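Local coordinates for CYTH domain-containing protein (Pyrococcus furiosus, PDB 1YEM) that is of unknown function but, as a CYTH-family protein, probably binds a triphosphate-bearing substrate and divalent metal ions inside a tunnel-like beta barrel, at residues Glu40-Glu45 and Gly86-Ala91; Arg53-His58 and Ile106-Trp111; Asn123-Ile128 and Arg165-Leu170; Val132-Ile137 and Glu150-Leu155. One frame throughout, in Å; residues are numbered along the deposited sequence.

Contact 1 of 4, residues Glu40-Glu45 and Gly86-Ala91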
loop_
_atom_site.group_PDB
_atom_site.type_symbol
_atom_site.label_atom_id
_atom_site.label_comp_id
_atom_site.label_asym_id
_atom_site.label_seq_id
_atom_site.Cartn_x
_atom_site.Cartn_y
_atom_site.Cartn_z
ATOM N N GLU B 40 6.879 14.076 0.375
ATOM C CA GLU B 40 7.692 13.511 1.431
ATOM C C GLU B 40 7.865 12.037 1.114
ATOM O O GLU B 40 6.884 11.304 0.978
ATOM C CB GLU B 40 7.034 13.683 2.790
ATOM C CG GLU B 40 7.923 13.184 3.926
ATOM C CD GLU B 40 7.227 13.154 5.277
ATOM O OE1 GLU B 40 7.792 12.538 6.205
ATOM O OE2 GLU B 40 6.129 13.731 5.418
ATOM N N ASP B 41 9.111 11.611 0.980
ATOM C CA ASP B 41 9.417 10.260 0.565
ATOM C C ASP B 41 10.151 9.577 1.672
ATOM O O ASP B 41 11.163 10.086 2.124
ATOM C CB ASP B 41 10.299 10.271 -0.678
ATOM C CG ASP B 41 9.579 10.771 -1.895
ATOM O OD1 ASP B 41 10.245 10.908 -2.926
ATOM O OD2 ASP B 41 8.354 11.025 -1.834
ATOM N N VAL B 42 9.632 8.423 2.108
ATOM C CA VAL B 42 10.300 7.564 3.099
ATOM C C VAL B 42 10.815 6.298 2.383
ATOM O O VAL B 42 10.043 5.545 1.807
ATOM C CB VAL B 42 9.330 7.182 4.247
ATOM C CG1 VAL B 42 10.035 6.335 5.324
ATOM C CG2 VAL B 42 8.722 8.421 4.872
ATOM N N TYR B 43 12.123 6.090 2.408
ATOM C CA TYR B 43 12.735 4.928 1.788
ATOM C C TYR B 43 13.047 3.892 2.853
ATOM O O TYR B 43 13.503 4.240 3.938
ATOM C CB TYR B 43 14.037 5.315 1.082
ATOM C CG TYR B 43 13.826 5.997 -0.224
ATOM C CD1 TYR B 43 13.809 5.263 -1.419
ATOM C CD2 TYR B 43 13.639 7.383 -0.286
ATOM C CE1 TYR B 43 13.619 5.886 -2.638
ATOM C CE2 TYR B 43 13.452 8.026 -1.505
ATOM C CZ TYR B 43 13.433 7.272 -2.679
ATOM O OH TYR B 43 13.220 7.894 -3.895
ATOM N N PHE B 44 12.814 2.621 2.513
ATOM C CA PHE B 44 13.075 1.496 3.390
ATOM C C PHE B 44 14.226 0.696 2.845
ATOM O O PHE B 44 14.268 0.445 1.645
ATOM C CB PHE B 44 11.846 0.592 3.456
ATOM C CG PHE B 44 10.721 1.179 4.221
ATOM C CD1 PHE B 44 10.717 1.134 5.594
ATOM C CD2 PHE B 44 9.662 1.795 3.568
ATOM C CE1 PHE B 44 9.673 1.690 6.326
ATOM C CE2 PHE B 44 8.608 2.354 4.293
ATOM C CZ PHE B 44 8.621 2.301 5.676
ATOM N N GLU B 45 15.134 0.259 3.723
ATOM C CA GLU B 45 16.309 -0.503 3.305
ATOM C C GLU B 45 15.901 -1.806 2.667
ATOM O O GLU B 45 15.185 -2.597 3.260
ATOM C CB GLU B 45 17.242 -0.808 4.484
ATOM C CG GLU B 45 17.967 0.408 5.067
ATOM C CD GLU B 45 18.764 0.081 6.355
ATOM O OE1 GLU B 45 19.236 -1.079 6.496
ATOM O OE2 GLU B 45 18.910 0.994 7.222
ATOM N N GLY B 86 -4.265 4.850 0.918
ATOM C CA GLY B 86 -5.175 5.731 1.635
ATOM C C GLY B 86 -4.546 6.417 2.825
ATOM O O GLY B 86 -5.053 7.413 3.266
ATOM N N ASP B 87 -3.439 5.881 3.339
ATOM C CA ASP B 87 -2.850 6.382 4.578
ATOM C C ASP B 87 -1.329 6.224 4.627
ATOM O O ASP B 87 -0.796 5.106 4.694
ATOM C CB ASP B 87 -3.482 5.682 5.785
ATOM C CG ASP B 87 -3.095 6.326 7.101
ATOM O OD1 ASP B 87 -3.972 6.859 7.788
ATOM O OD2 ASP B 87 -1.912 6.298 7.455
ATOM N N PHE B 88 -0.655 7.370 4.638
ATOM C CA PHE B 88 0.786 7.470 4.699
ATOM C C PHE B 88 1.358 6.852 5.952
ATOM O O PHE B 88 2.272 6.018 5.900
ATOM C CB PHE B 88 1.176 8.962 4.649
ATOM C CG PHE B 88 2.656 9.213 4.671
ATOM C CD1 PHE B 88 3.402 9.217 3.477
ATOM C CD2 PHE B 88 3.311 9.468 5.866
ATOM C CE1 PHE B 88 4.791 9.465 3.493
ATOM C CE2 PHE B 88 4.692 9.714 5.880
ATOM C CZ PHE B 88 5.427 9.706 4.680
ATOM N N GLU B 89 0.839 7.285 7.092
ATOM C CA GLU B 89 1.435 6.913 8.372
ATOM C C GLU B 89 1.254 5.420 8.623
ATOM O O GLU B 89 2.185 4.750 9.030
ATOM C CB GLU B 89 0.835 7.745 9.513
ATOM C CG GLU B 89 0.978 9.291 9.355
ATOM C CD GLU B 89 2.424 9.823 9.555
ATOM O OE1 GLU B 89 2.587 11.078 9.608
ATOM O OE2 GLU B 89 3.391 9.006 9.656
ATOM N N LYS B 90 0.064 4.902 8.333
ATOM C CA LYS B 90 -0.228 3.477 8.511
ATOM C C LYS B 90 0.650 2.571 7.660
ATOM O O LYS B 90 1.052 1.493 8.111
ATOM C CB LYS B 90 -1.694 3.192 8.199
ATOM C CG LYS B 90 -2.639 3.670 9.272
ATOM C CD LYS B 90 -4.062 3.332 8.896
ATOM C CE LYS B 90 -5.026 3.562 10.051
ATOM N NZ LYS B 90 -6.420 3.417 9.547
ATOM N N ALA B 91 0.943 3.005 6.426
ATOM C CA ALA B 91 1.838 2.259 5.544
ATOM C C ALA B 91 3.245 2.220 6.111
ATOM O O ALA B 91 3.934 1.201 6.035
ATOM C CB ALA B 91 1.845 2.867 4.157
#
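The Phe88 ring, at the start of helix 88-97, meets Glu40 and Val42 of strand 32-44 with its far end, while the carboxylate carbon of Glu89 lies at its edge, in the ring plane. Ring and strand together pack a helix on the outer surface of the antiparallel CYTH barrel. The closest approach is apolar, from Val42 CG2 to Phe88 CZ at 3.5 Å. Beside it, the extended side chain of Glu40 crosses the phenyl ring at about a right angle, bringing its CD to 3.9 Å from Phe88 CZ. The carboxylate plane is turned 45° from the ring, and backbone O of Glu40 reaches Phe88 CE1 at 3.8 Å. No hydrogen bond joins the two segments, so the contact rests on van der Waals packing around one aromatic end.

Phe88 reaches across from the helix, its CA 9.6 Å from that of Val42. With CG anti to the backbone N (chi1 -179°), the ring extends from the helix towards the strand, where Ile54 of the neighbouring strand also touches it. Along strand 32-44, Asp41 and Tyr43 turn to the other side of the sheet, where Asp41 forms a salt bridge with Arg55. The outer side of the helix start borders the second subunit, whose Phe83 packs against Asp87 and Ala91. The helix itself begins with an N-cap: Lys90 N donates to Asp87 OD2, on the anti side but tilted out of the carboxylate plane, at 2.6 Å and an N-H...O angle of 173°.

Contact 2 of 4, residues Arg53-His58 and Ile106-Trp111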
loop_
_atom_site.group_PDB
_atom_site.type_symbol
_atom_site.label_atom_id
_atom_site.label_comp_id
_atom_site.label_asym_id
_atom_site.label_seq_id
_atom_site.Cartn_x
_atom_site.Cartn_y
_atom_site.Cartn_z
ATOM N N ARG B 53 9.605 2.815 -1.424
ATOM C CA ARG B 53 9.287 4.057 -0.728
ATOM C C ARG B 53 7.801 4.342 -0.645
ATOM O O ARG B 53 7.012 3.939 -1.517
ATOM C CB ARG B 53 9.994 5.268 -1.377
ATOM C CG ARG B 53 9.475 5.667 -2.740
ATOM C CD ARG B 53 9.512 7.164 -2.957
ATOM N NE ARG B 53 10.026 7.458 -4.291
ATOM C CZ ARG B 53 9.330 7.376 -5.422
ATOM N NH1 ARG B 53 8.049 7.051 -5.427
ATOM N NH2 ARG B 53 9.923 7.652 -6.558
ATOM N N ILE B 54 7.440 5.044 0.424
ATOM C CA ILE B 54 6.105 5.578 0.609
ATOM C C ILE B 54 6.215 7.078 0.379
ATOM O O ILE B 54 7.069 7.736 0.964
ATOM C CB ILE B 54 5.554 5.310 2.042
ATOM C CG1 ILE B 54 5.678 3.815 2.414
ATOM C CG2 ILE B 54 4.112 5.761 2.163
ATOM C CD1 ILE B 54 5.155 2.853 1.382
ATOM N N ARG B 55 5.361 7.603 -0.480
ATOM C CA ARG B 55 5.363 9.014 -0.789
ATOM C C ARG B 55 4.077 9.608 -0.313
ATOM O O ARG B 55 3.018 9.085 -0.630
ATOM C CB ARG B 55 5.501 9.255 -2.322
ATOM C CG ARG B 55 5.201 10.729 -2.784
ATOM C CD ARG B 55 5.598 10.976 -4.265
ATOM N NE ARG B 55 7.042 10.893 -4.424
ATOM C CZ ARG B 55 7.691 10.760 -5.578
ATOM N NH1 ARG B 55 9.021 10.656 -5.574
ATOM N NH2 ARG B 55 7.051 10.738 -6.719
ATOM N N GLY B 56 4.171 10.725 0.410
ATOM C CA GLY B 56 3.004 11.556 0.701
ATOM C C GLY B 56 3.083 12.874 -0.051
ATOM O O GLY B 56 4.135 13.461 -0.141
ATOM N N VAL B 57 1.964 13.315 -0.612
ATOM C CA VAL B 57 1.893 14.572 -1.358
ATOM C C VAL B 57 0.937 15.519 -0.615
ATOM O O VAL B 57 -0.283 15.527 -0.863
ATOM C CB VAL B 57 1.417 14.362 -2.831
ATOM C CG1 VAL B 57 1.478 15.679 -3.597
ATOM C CG2 VAL B 57 2.261 13.308 -3.544
ATOM N N HIS B 58 1.514 16.313 0.290
ATOM C CA HIS B 58 0.763 17.190 1.209
ATOM C C HIS B 58 -0.288 18.043 0.529
ATOM O O HIS B 58 -1.454 18.019 0.909
ATOM C CB HIS B 58 1.733 18.103 1.980
ATOM C CG HIS B 58 1.066 18.957 3.014
ATOM N ND1 HIS B 58 1.003 20.334 2.917
ATOM C CD2 HIS B 58 0.414 18.629 4.159
ATOM C CE1 HIS B 58 0.344 20.815 3.959
ATOM N NE2 HIS B 58 -0.024 19.801 4.725
ATOM N N ILE B 106 13.029 12.042 2.519
ATOM C CA ILE B 106 13.389 13.072 1.546
ATOM C C ILE B 106 12.188 13.968 1.308
ATOM O O ILE B 106 11.099 13.484 1.001
ATOM C CB ILE B 106 13.883 12.440 0.207
ATOM C CG1 ILE B 106 15.150 11.624 0.464
ATOM C CG2 ILE B 106 14.143 13.534 -0.859
ATOM C CD1 ILE B 106 15.678 10.889 -0.729
ATOM N N LYS B 107 12.390 15.270 1.495
ATOM C CA LYS B 107 11.374 16.262 1.196
ATOM C C LYS B 107 11.806 17.031 -0.054
ATOM O O LYS B 107 12.972 17.387 -0.206
ATOM C CB LYS B 107 11.162 17.225 2.375
ATOM C CG LYS B 107 10.527 16.586 3.624
ATOM N N LYS B 108 10.859 17.262 -0.950
ATOM C CA LYS B 108 11.129 18.019 -2.143
ATOM C C LYS B 108 9.845 18.596 -2.692
ATOM O O LYS B 108 8.756 18.076 -2.438
ATOM C CB LYS B 108 11.864 17.150 -3.194
ATOM C CG LYS B 108 11.058 15.973 -3.787
ATOM C CD LYS B 108 12.001 14.905 -4.505
ATOM C CE LYS B 108 11.182 13.889 -5.340
ATOM N NZ LYS B 108 11.967 12.769 -5.921
ATOM N N LYS B 109 9.990 19.718 -3.390
ATOM C CA LYS B 109 8.941 20.297 -4.221
ATOM C C LYS B 109 9.239 19.941 -5.675
ATOM O O LYS B 109 10.411 19.957 -6.116
ATOM C CB LYS B 109 8.914 21.809 -4.068
ATOM C CG LYS B 109 8.541 22.276 -2.674
ATOM C CD LYS B 109 8.634 23.798 -2.524
ATOM C CE LYS B 109 8.598 24.205 -1.035
ATOM N NZ LYS B 109 8.060 25.578 -0.809
ATOM N N ARG B 110 8.192 19.618 -6.424
ATOM C CA ARG B 110 8.358 19.209 -7.789
ATOM C C ARG B 110 7.312 19.810 -8.691
ATOM O O ARG B 110 6.133 19.715 -8.407
ATOM C CB ARG B 110 8.289 17.704 -7.896
ATOM C CG ARG B 110 8.068 17.231 -9.317
ATOM C CD ARG B 110 7.902 15.797 -9.372
ATOM N NE ARG B 110 9.150 15.161 -9.116
ATOM C CZ ARG B 110 9.289 13.844 -8.997
ATOM N NH1 ARG B 110 10.505 13.338 -8.756
ATOM N NH2 ARG B 110 8.217 13.033 -9.122
ATOM N N TRP B 111 7.771 20.417 -9.792
ATOM C CA TRP B 111 6.900 20.904 -10.852
ATOM C C TRP B 111 7.098 19.999 -12.039
ATOM O O TRP B 111 8.219 19.776 -12.468
ATOM C CB TRP B 111 7.275 22.321 -11.277
ATOM C CG TRP B 111 6.988 23.411 -10.266
ATOM C CD1 TRP B 111 5.906 24.246 -10.244
ATOM C CD2 TRP B 111 7.813 23.789 -9.166
ATOM N NE1 TRP B 111 6.012 25.129 -9.195
ATOM C CE2 TRP B 111 7.173 24.866 -8.514
ATOM C CE3 TRP B 111 9.037 23.324 -8.664
ATOM C CZ2 TRP B 111 7.708 25.476 -7.382
ATOM C CZ3 TRP B 111 9.571 23.936 -7.539
ATOM C CH2 TRP B 111 8.901 24.999 -6.906
#
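Arg55 brings its two terminal nitrogens to two different basic side chains of strand 102-115. Its NH1 lies 3.6 Å from Lys108 NZ, and its NH2 is 3.5 Å from Arg110 NH2, with the two guanidinium planes almost perpendicular at 89°. Neither approach is a hydrogen bond. The meeting is close but confined to these side-chain ends, while the backbones stay well apart, with the CA atoms of Arg55 and Ile106 9.3 Å from each other. Arg55 and Lys108 are buried, whereas the Arg110 end is partly exposed.

Within segment 53-58, Arg53 lies over one face of the Arg55 guanidinium, and NH1 of Arg55 sits 3.2 Å above the guanidinium plane of Arg53, over its centre. Arg55 and Arg110 both bend at chi3 (-67° and -71°), and each is steadied from elsewhere: Arg55 NE forms a salt bridge with Asp41 OD2, while Arg110 NE bonds to Asn123 OD1.

Strand 32-44 runs between the two strands, so these chains converge across the barrel interior. Such a gathering of arginines and lysines is characteristic of the CYTH tunnel, whose basic lining is consistent with binding a polyanionic triphosphate.

Contact 3 of 4, residues Asn123-Ile128 and Arg165-Leu170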
loop_
_atom_site.group_PDB
_atom_site.type_symbol
_atom_site.label_atom_id
_atom_site.label_comp_id
_atom_site.label_asym_id
_atom_site.label_seq_id
_atom_site.Cartn_x
_atom_site.Cartn_y
_atom_site.Cartn_z
ATOM N N ASN B 123 12.839 19.748 -9.611
ATOM C CA ASN B 123 12.875 19.391 -8.198
ATOM C C ASN B 123 13.718 20.326 -7.352
ATOM O O ASN B 123 14.890 20.592 -7.659
ATOM C CB ASN B 123 13.430 17.983 -8.035
ATOM C CG ASN B 123 12.578 16.967 -8.689
ATOM O OD1 ASN B 123 11.702 16.422 -8.064
ATOM N ND2 ASN B 123 12.793 16.734 -9.972
ATOM N N ARG B 124 13.113 20.807 -6.271
ATOM C CA ARG B 124 13.830 21.524 -5.239
ATOM C C ARG B 124 13.826 20.642 -3.992
ATOM O O ARG B 124 12.796 20.455 -3.349
ATOM C CB ARG B 124 13.169 22.875 -4.982
ATOM C CG ARG B 124 13.686 23.590 -3.776
ATOM C CD ARG B 124 13.519 25.090 -3.926
ATOM N NE ARG B 124 14.704 25.704 -4.549
ATOM C CZ ARG B 124 14.854 27.003 -4.737
ATOM N NH1 ARG B 124 13.908 27.834 -4.363
ATOM N NH2 ARG B 124 15.955 27.464 -5.302
ATOM N N VAL B 125 14.988 20.110 -3.672
ATOM C CA VAL B 125 15.125 19.034 -2.707
ATOM C C VAL B 125 15.807 19.572 -1.456
ATOM O O VAL B 125 16.986 19.985 -1.506
ATOM C CB VAL B 125 15.944 17.866 -3.317
ATOM C CG1 VAL B 125 16.023 16.683 -2.359
ATOM C CG2 VAL B 125 15.328 17.425 -4.664
ATOM N N GLU B 126 15.056 19.593 -0.349
ATOM C CA GLU B 126 15.554 20.084 0.940
ATOM C C GLU B 126 16.910 19.477 1.313
ATOM O O GLU B 126 17.072 18.257 1.312
ATOM C CB GLU B 126 14.563 19.761 2.054
ATOM C CG GLU B 126 13.437 20.754 2.225
ATOM C CD GLU B 126 12.678 20.546 3.529
ATOM O OE1 GLU B 126 11.534 21.038 3.637
ATOM O OE2 GLU B 126 13.216 19.881 4.452
ATOM N N GLY B 127 17.881 20.338 1.610
ATOM C CA GLY B 127 19.197 19.903 2.059
ATOM C C GLY B 127 20.140 19.412 0.979
ATOM O O GLY B 127 21.281 19.090 1.270
ATOM N N ILE B 128 19.686 19.338 -0.265
ATOM C CA ILE B 128 20.551 18.881 -1.351
ATOM C C ILE B 128 20.680 19.953 -2.409
ATOM O O ILE B 128 21.766 20.411 -2.691
ATOM C CB ILE B 128 20.024 17.594 -1.997
ATOM C CG1 ILE B 128 19.811 16.500 -0.945
ATOM C CG2 ILE B 128 20.983 17.110 -3.087
ATOM C CD1 ILE B 128 21.103 16.049 -0.221
ATOM N N ARG B 165 23.866 10.128 -9.079
ATOM C CA ARG B 165 23.391 9.542 -7.816
ATOM C C ARG B 165 21.875 9.710 -7.614
ATOM O O ARG B 165 21.287 10.723 -7.985
ATOM C CB ARG B 165 24.131 10.130 -6.601
ATOM C CG ARG B 165 25.684 10.056 -6.634
ATOM C CD ARG B 165 26.226 8.699 -7.163
ATOM N N LEU B 166 21.264 8.698 -7.004
ATOM C CA LEU B 166 19.895 8.771 -6.512
ATOM C C LEU B 166 19.823 9.810 -5.411
ATOM O O LEU B 166 20.802 10.041 -4.723
ATOM C CB LEU B 166 19.472 7.410 -5.927
ATOM C CG LEU B 166 19.560 6.194 -6.845
ATOM C CD1 LEU B 166 19.318 4.931 -6.064
ATOM C CD2 LEU B 166 18.568 6.315 -7.987
ATOM N N TYR B 167 18.658 10.422 -5.234
ATOM C CA TYR B 167 18.419 11.321 -4.111
ATOM C C TYR B 167 18.671 10.616 -2.774
ATOM O O TYR B 167 19.073 11.241 -1.800
ATOM C CB TYR B 167 16.966 11.840 -4.131
ATOM C CG TYR B 167 16.643 12.757 -5.271
ATOM C CD1 TYR B 167 15.471 12.586 -6.012
ATOM C CD2 TYR B 167 17.511 13.812 -5.629
ATOM C CE1 TYR B 167 15.162 13.419 -7.083
ATOM C CE2 TYR B 167 17.202 14.659 -6.701
ATOM C CZ TYR B 167 16.016 14.449 -7.425
ATOM O OH TYR B 167 15.684 15.265 -8.492
ATOM N N LEU B 168 18.374 9.316 -2.746
ATOM C CA LEU B 168 18.587 8.450 -1.597
ATOM C C LEU B 168 20.068 8.386 -1.256
ATOM O O LEU B 168 20.447 8.502 -0.104
ATOM C CB LEU B 168 18.049 7.028 -1.917
ATOM C CG LEU B 168 18.289 5.937 -0.867
ATOM C CD1 LEU B 168 17.601 6.317 0.440
ATOM C CD2 LEU B 168 17.804 4.598 -1.349
ATOM N N GLU B 169 20.889 8.178 -2.282
ATOM C CA GLU B 169 22.346 8.169 -2.142
ATOM C C GLU B 169 22.880 9.541 -1.685
ATOM O O GLU B 169 23.762 9.612 -0.841
ATOM C CB GLU B 169 23.005 7.739 -3.469
ATOM C CG GLU B 169 22.974 6.197 -3.747
ATOM C CD GLU B 169 23.188 5.834 -5.232
ATOM O OE1 GLU B 169 23.288 4.612 -5.576
ATOM O OE2 GLU B 169 23.242 6.766 -6.066
ATOM N N LEU B 170 22.325 10.621 -2.239
ATOM C CA LEU B 170 22.770 11.986 -1.930
ATOM C C LEU B 170 22.434 12.401 -0.496
ATOM O O LEU B 170 23.243 13.039 0.169
ATOM C CB LEU B 170 22.154 12.992 -2.918
ATOM C CG LEU B 170 22.573 12.874 -4.393
ATOM C CD1 LEU B 170 21.685 13.745 -5.274
ATOM C CD2 LEU B 170 24.033 13.233 -4.584
#
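With CG anti to the carbonyl carbon (chi1 -68°), Tyr167 sends its ring from the start of helix 167-173 towards Asn123 and Val125 of strand 118-125. Asn123 adopts the matching arrangement (chi1 -62°), and its amide comes beside the phenol hydroxyl. Tyr167 OH lies 3.5 Å from Asn123 CG, but the two do not hydrogen-bond; the Asn123 amide accepts from Arg110 instead, while Tyr167 OH is hydrogen-bonded to Asp133 OD2.

Val125 covers one face of the ring. Its CG2 is 4.3 Å from the centroid and 25° off the normal, a CH-pi contact that is closest at Tyr167 CE2, 3.9 Å away. Phe131 meets the same ring edge-to-face, and Lys14 makes a cation-pi contact with it. A phenylalanine in place of Tyr167 would probably leave Asp133 OD2 without its hydroxyl partner.

Further out, Ile128 reaches Leu170 in two places: its CD1 lies 3.7 Å from Leu170 O, and its CG2 is 4.1 Å from Leu170 CD1. The helix start is held by Glu169 OE2, which accepts from Leu166 N at 2.9 Å, from above the carboxylate plane.

Tyr167 thus joins apolar packing on Val125 to a hydroxyl bound to Asp133, with Ile128 and Leu170 forming the apolar outer part, which suggests that the phenol hydroxyl helps orient an acidic residue within the CYTH tunnel.

Contact 4 of 4, residues Val132-Ile137 and Glu150-Leu155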
loop_
_atom_site.group_PDB
_atom_site.type_symbol
_atom_site.label_atom_id
_atom_site.label_comp_id
_atom_site.label_asym_id
_atom_site.label_seq_id
_atom_site.Cartn_x
_atom_site.Cartn_y
_atom_site.Cartn_z
ATOM N N VAL B 132 16.693 19.072 -12.421
ATOM C CA VAL B 132 15.677 18.695 -13.372
ATOM C C VAL B 132 15.912 17.250 -13.822
ATOM O O VAL B 132 17.028 16.863 -14.162
ATOM C CB VAL B 132 15.577 19.679 -14.583
ATOM C CG1 VAL B 132 16.793 19.601 -15.478
ATOM C CG2 VAL B 132 14.320 19.388 -15.369
ATOM N N ASP B 133 14.846 16.464 -13.771
ATOM C CA ASP B 133 14.828 15.087 -14.251
ATOM C C ASP B 133 14.121 15.109 -15.601
ATOM O O ASP B 133 12.994 15.543 -15.690
ATOM C CB ASP B 133 14.052 14.175 -13.284
ATOM C CG ASP B 133 14.816 13.887 -11.990
ATOM O OD1 ASP B 133 15.947 13.381 -12.082
ATOM O OD2 ASP B 133 14.285 14.134 -10.874
ATOM N N ILE B 134 14.801 14.654 -16.648
ATOM C CA ILE B 134 14.217 14.605 -17.985
ATOM C C ILE B 134 13.916 13.136 -18.281
ATOM O O ILE B 134 14.827 12.320 -18.361
ATOM C CB ILE B 134 15.162 15.243 -19.049
ATOM C CG1 ILE B 134 15.589 16.652 -18.585
ATOM C CG2 ILE B 134 14.464 15.323 -20.381
ATOM C CD1 ILE B 134 16.580 17.376 -19.514
ATOM N N GLU B 135 12.633 12.820 -18.421
ATOM C CA GLU B 135 12.159 11.436 -18.385
ATOM C C GLU B 135 11.432 11.075 -19.676
ATOM O O GLU B 135 10.759 11.919 -20.283
ATOM C CB GLU B 135 11.173 11.197 -17.222
ATOM C CG GLU B 135 11.676 11.450 -15.803
ATOM N N VAL B 136 11.564 9.808 -20.064
ATOM C CA VAL B 136 10.784 9.211 -21.138
ATOM C C VAL B 136 10.385 7.781 -20.720
ATOM O O VAL B 136 11.237 6.989 -20.289
ATOM C CB VAL B 136 11.599 9.127 -22.445
ATOM C CG1 VAL B 136 10.791 8.439 -23.530
ATOM C CG2 VAL B 136 12.068 10.528 -22.918
ATOM N N ILE B 137 9.100 7.454 -20.830
ATOM C CA ILE B 137 8.653 6.075 -20.653
ATOM C C ILE B 137 8.704 5.369 -22.011
ATOM O O ILE B 137 7.862 5.608 -22.874
ATOM C CB ILE B 137 7.243 5.986 -20.056
ATOM C CG1 ILE B 137 7.215 6.637 -18.669
ATOM C CG2 ILE B 137 6.815 4.518 -19.935
ATOM C CD1 ILE B 137 5.813 6.874 -18.136
ATOM N N GLU B 150 18.749 15.555 -26.474
ATOM C CA GLU B 150 18.317 16.648 -27.351
ATOM C C GLU B 150 17.618 17.738 -26.548
ATOM O O GLU B 150 17.906 18.917 -26.722
ATOM C CB GLU B 150 17.376 16.147 -28.468
ATOM C CG GLU B 150 17.136 17.231 -29.558
ATOM C CD GLU B 150 16.170 16.821 -30.626
ATOM O OE1 GLU B 150 15.498 15.778 -30.489
ATOM O OE2 GLU B 150 16.077 17.562 -31.618
ATOM N N VAL B 151 16.706 17.343 -25.661
ATOM C CA VAL B 151 16.018 18.307 -24.792
ATOM C C VAL B 151 17.022 19.032 -23.882
ATOM O O VAL B 151 17.001 20.256 -23.763
ATOM C CB VAL B 151 14.906 17.640 -23.951
ATOM C CG1 VAL B 151 14.345 18.618 -22.898
ATOM C CG2 VAL B 151 13.800 17.158 -24.857
ATOM N N ALA B 152 17.915 18.270 -23.272
ATOM C CA ALA B 152 18.887 18.847 -22.362
ATOM C C ALA B 152 19.773 19.863 -23.058
ATOM O O ALA B 152 20.031 20.930 -22.519
ATOM C CB ALA B 152 19.730 17.748 -21.744
ATOM N N LYS B 153 20.252 19.515 -24.254
ATOM C CA LYS B 153 21.152 20.393 -25.036
ATOM C C LYS B 153 20.408 21.652 -25.496
ATOM O O LYS B 153 20.955 22.745 -25.483
ATOM C CB LYS B 153 21.750 19.636 -26.231
ATOM C CG LYS B 153 22.784 18.558 -25.833
ATOM C CD LYS B 153 24.201 19.154 -25.486
ATOM N N MET B 154 19.147 21.483 -25.857
ATOM C CA MET B 154 18.249 22.605 -26.118
ATOM C C MET B 154 18.104 23.577 -24.946
ATOM O O MET B 154 17.910 24.778 -25.154
ATOM C CB MET B 154 16.877 22.072 -26.463
ATOM C CG MET B 154 16.124 22.938 -27.391
ATOM S SD MET B 154 14.591 22.165 -27.929
ATOM C CE MET B 154 15.225 20.488 -28.247
ATOM N N LEU B 155 18.166 23.057 -23.720
ATOM C CA LEU B 155 18.058 23.885 -22.510
ATOM C C LEU B 155 19.411 24.314 -21.964
ATOM O O LEU B 155 19.481 24.876 -20.865
ATOM C CB LEU B 155 17.289 23.121 -21.410
ATOM C CG LEU B 155 15.832 22.787 -21.741
ATOM C CD1 LEU B 155 15.263 21.852 -20.718
ATOM C CD2 LEU B 155 15.007 24.058 -21.823
#
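Ile134, on strand 129-137 of the CYTH barrel, packs against Val151 and Ala152 near the end of helix 141-154, so that the helix lies against the outer surface of the antiparallel sheet. All the direct contacts are apolar, and two branches of the one isoleucine share them. The CG2 methyl meets Val151 CG1 at 4.1 Å, while the longer branch takes CD1 to Ala152. The chi2 of 177° extends that branch fully, carrying CD1 to the helix backbone. The small Ala152 is consistent with the close approach, the CA atoms of Ile134 and Ala152 being 7.7 Å apart. Ile148, a turn earlier in the same helix, also touches Ile134, and Leu155 points towards the strand from just beyond the helix, packing on Phe22 and Phe29 of helix 19-29.

No hydrogen bond joins the two segments; the helix bonds within itself, and strand 129-137 bonds to strand 10-17. In the helix, Met154 N donates to Glu150 O at 3.0 Å and Leu155 N to Val151 O, also at 3.0 Å. The strand pairs through its backbone, Ile134 with Ile13 and Val136 with Val11.

Charged side chains take the other face of the strand. Asp133 points into the barrel and forms a salt bridge with Lys14, which belongs to a Glu-x-Glu-x-Lys sequence, Glu10 to Lys14, as in the CYTH signature. On the helix-facing side, by contrast, the tip of Ile134 settles on Ala152, its CD1 3.9 Å from both the CB methyl and the backbone CA.

All four contacts involve the single eight-stranded antiparallel barrel. Contact 1 and contact 2 have centres 10 Å apart and interleave along the chain; strand 32-44 of contact 1 lies between strands 50-57 and 102-115 of contact 2. Contact 3 follows, 11 Å from contact 2, on the adjoining strand 118-125, and contact 4 is nested within the loop that contact 3 closes. Contacts 1 and 4 lie about 29 Å apart, centre to centre, on opposite sides of the chain's centre, each placing a helix on the outside of the sheet. Between them, contacts 2 and 3 turn polar groups inward, and the charged groups inside are consistent with a CYTH substrate tunnel.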